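Local coordinates for protein Beta2-bungarotoxin (Bungarus multicinctus, PDB 1BUN) that pairs a Kunitz-type subunit with a phospholipase A2 subunit in a snake-venom toxin, the Kunitz chain probably guiding the enzyme to its neuronal target, at residues 48-51 with 52-56. Numbering follows the deposited sequence.
Sequences KSDH and LCRCE
K48, just before the helix 50-57, reaches L52 in its first turn. Its chain crosses the leucine obliquely, and NZ lies 3.8 Å from L52 CD2. A bend at the last torsion (chi4 71°) brings NZ toward this methyl, while its charge is paired with an acidic residue of the partner protein chain. S49 holds the N-cap position. C53 N donates the first helical bond to S49 O at 2.9 Å. S49 OG rests against L52 CB in a van der Waals contact of 3.8 Å. D50, in the first turn, forms a salt bridge with R54: OD2 is 3.1 Å from NH1. The hydrogen bond within it is weak, at 131°. OD2 lies at the guanidinium edge, in its plane. NH1 lies almost as near D50 OD1, at 3.2 Å. One nitrogen thus faces both carboxylate oxygens, and with the planes 85° apart this is not a side-by-side two-bond bridge. H51 O takes the N-H of C55 at 3.0 Å, continuing the helical pattern. This is the short C-terminal helix of the Kunitz fold. A disulfide from C53 ties it to C32, and C55 is disulfide-bonded to the partner chain. The D50 carboxylate probably also interacts favourably with the helix dipole, adding to its pairing with R54.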
ATOM      1  N   LYS B  48       1.456  12.476  13.510  1.00 19.38           N
ATOM      2  CA  LYS B  48       0.267  13.281  13.779  1.00 21.02           C
ATOM      3  C   LYS B  48      -0.767  12.544  14.600  1.00 21.03           C
ATOM      4  O   LYS B  48      -1.541  13.177  15.293  1.00 21.87           O
ATOM      5  CB  LYS B  48      -0.462  13.694  12.502  1.00 26.22           C
ATOM      6  CG  LYS B  48       0.360  14.024  11.271  1.00 32.88           C
ATOM      7  CD  LYS B  48      -0.577  14.088  10.040  1.00 36.00           C
ATOM      8  CE  LYS B  48       0.201  14.220   8.719  1.00 37.44           C
ATOM      9  NZ  LYS B  48       0.917  12.971   8.340  1.00 35.90           N
ATOM     10  N   SER B  49      -0.850  11.225  14.478  1.00 21.11           N
ATOM     11  CA  SER B  49      -1.854  10.497  15.239  1.00 22.22           C
ATOM     12  C   SER B  49      -1.546   9.051  15.573  1.00 22.49           C
ATOM     13  O   SER B  49      -0.618   8.463  15.028  1.00 22.99           O
ATOM     14  CB  SER B  49      -3.210  10.588  14.541  1.00 24.37           C
ATOM     15  OG  SER B  49      -3.196   9.953  13.275  1.00 25.29           O
ATOM     16  N   ASP B  50      -2.312   8.513  16.517  1.00 23.67           N
ATOM     17  CA  ASP B  50      -2.201   7.128  16.985  1.00 25.34           C
ATOM     18  C   ASP B  50      -2.295   6.138  15.817  1.00 25.90           C
ATOM     19  O   ASP B  50      -1.431   5.286  15.644  1.00 26.08           O
ATOM     20  CB  ASP B  50      -3.335   6.836  17.987  1.00 27.30           C
ATOM     21  CG  ASP B  50      -3.074   5.595  18.841  1.00 30.64           C
ATOM     22  OD1 ASP B  50      -1.902   5.245  19.062  1.00 32.91           O
ATOM     23  OD2 ASP B  50      -4.039   4.958  19.311  1.00 33.30           O
ATOM     24  N   HIS B  51      -3.329   6.291  14.997  1.00 25.88           N
ATOM     25  CA  HIS B  51      -3.563   5.426  13.847  1.00 26.04           C
ATOM     26  C   HIS B  51      -2.342   5.364  12.944  1.00 24.26           C
ATOM     27  O   HIS B  51      -1.893   4.285  12.574  1.00 24.30           O
ATOM     28  CB  HIS B  51      -4.775   5.920  13.050  1.00 30.91           C
ATOM     29  CG  HIS B  51      -5.366   4.881  12.155  1.00 36.71           C
ATOM     30  ND1 HIS B  51      -4.839   4.527  10.930  1.00 39.88           N
ATOM     31  CD2 HIS B  51      -6.434   4.062  12.348  1.00 39.16           C
ATOM     32  CE1 HIS B  51      -5.578   3.521  10.431  1.00 41.45           C
ATOM     33  NE2 HIS B  51      -6.563   3.198  11.251  1.00 41.70           N
ATOM     34  N   LEU B  52      -1.830   6.530  12.574  1.00 23.47           N
ATOM     35  CA  LEU B  52      -0.640   6.655  11.734  1.00 23.06           C
ATOM     36  C   LEU B  52       0.576   5.980  12.415  1.00 23.78           C
ATOM     37  O   LEU B  52       1.391   5.275  11.780  1.00 23.72           O
ATOM     38  CB  LEU B  52      -0.353   8.144  11.509  1.00 22.58           C
ATOM     39  CG  LEU B  52       0.858   8.421  10.626  1.00 23.96           C
ATOM     40  CD1 LEU B  52       0.576   7.888   9.227  1.00 24.06           C
ATOM     41  CD2 LEU B  52       1.227   9.903  10.605  1.00 23.36           C
ATOM     42  N   CYS B  53       0.690   6.206  13.718  1.00 23.54           N
ATOM     43  CA  CYS B  53       1.769   5.644  14.502  1.00 22.74           C
ATOM     44  C   CYS B  53       1.684   4.117  14.587  1.00 23.25           C
ATOM     45  O   CYS B  53       2.705   3.450  14.415  1.00 23.96           O
ATOM     46  CB  CYS B  53       1.781   6.250  15.905  1.00 21.87           C
ATOM     47  SG  CYS B  53       3.000   5.476  16.991  1.00 19.90           S
ATOM     48  N   ARG B  54       0.501   3.550  14.827  1.00 21.62           N
ATOM     49  CA  ARG B  54       0.402   2.092  14.915  1.00 22.43           C
ATOM     50  C   ARG B  54       0.810   1.569  13.560  1.00 23.93           C
ATOM     51  O   ARG B  54       1.736   0.770  13.420  1.00 24.19           O
ATOM     52  CB  ARG B  54      -1.020   1.637  15.193  1.00 24.54           C
ATOM     53  CG  ARG B  54      -1.767   2.468  16.183  1.00 29.43           C
ATOM     54  CD  ARG B  54      -2.901   1.691  16.745  1.00 34.40           C
ATOM     55  NE  ARG B  54      -2.425   0.713  17.715  1.00 40.17           N
ATOM     56  CZ  ARG B  54      -2.310   0.963  19.023  1.00 43.76           C
ATOM     57  NH1 ARG B  54      -2.640   2.173  19.508  1.00 44.40           N
ATOM     58  NH2 ARG B  54      -1.865   0.004  19.844  1.00 44.44           N
ATOM     59  N   CYS B  55       0.173   2.142  12.547  1.00 26.33           N
ATOM     60  CA  CYS B  55       0.413   1.804  11.157  1.00 26.20           C
ATOM     61  C   CYS B  55       1.886   1.666  10.834  1.00 25.52           C
ATOM     62  O   CYS B  55       2.295   0.703  10.188  1.00 26.35           O
ATOM     63  CB  CYS B  55      -0.165   2.893  10.270  1.00 26.31           C
ATOM     64  SG  CYS B  55      -0.232   2.420   8.526  1.00 30.23           S
ATOM     65  N   GLU B  56       2.672   2.635  11.296  1.00 25.35           N
ATOM     66  CA  GLU B  56       4.098   2.684  11.025  1.00 26.11           C
ATOM     67  C   GLU B  56       4.978   1.863  11.939  1.00 27.22           C
ATOM     68  O   GLU B  56       6.067   1.450  11.526  1.00 26.80           O
ATOM     69  CB  GLU B  56       4.598   4.135  11.092  1.00 26.41           C
ATOM     70  CG  GLU B  56       4.133   5.059  10.010  1.00 27.86           C
ATOM     71  CD  GLU B  56       5.085   5.108   8.844  1.00 29.32           C
ATOM     72  OE1 GLU B  56       5.461   4.041   8.320  1.00 32.43           O
ATOM     73  OE2 GLU B  56       5.446   6.220   8.424  1.00 30.12           O
TER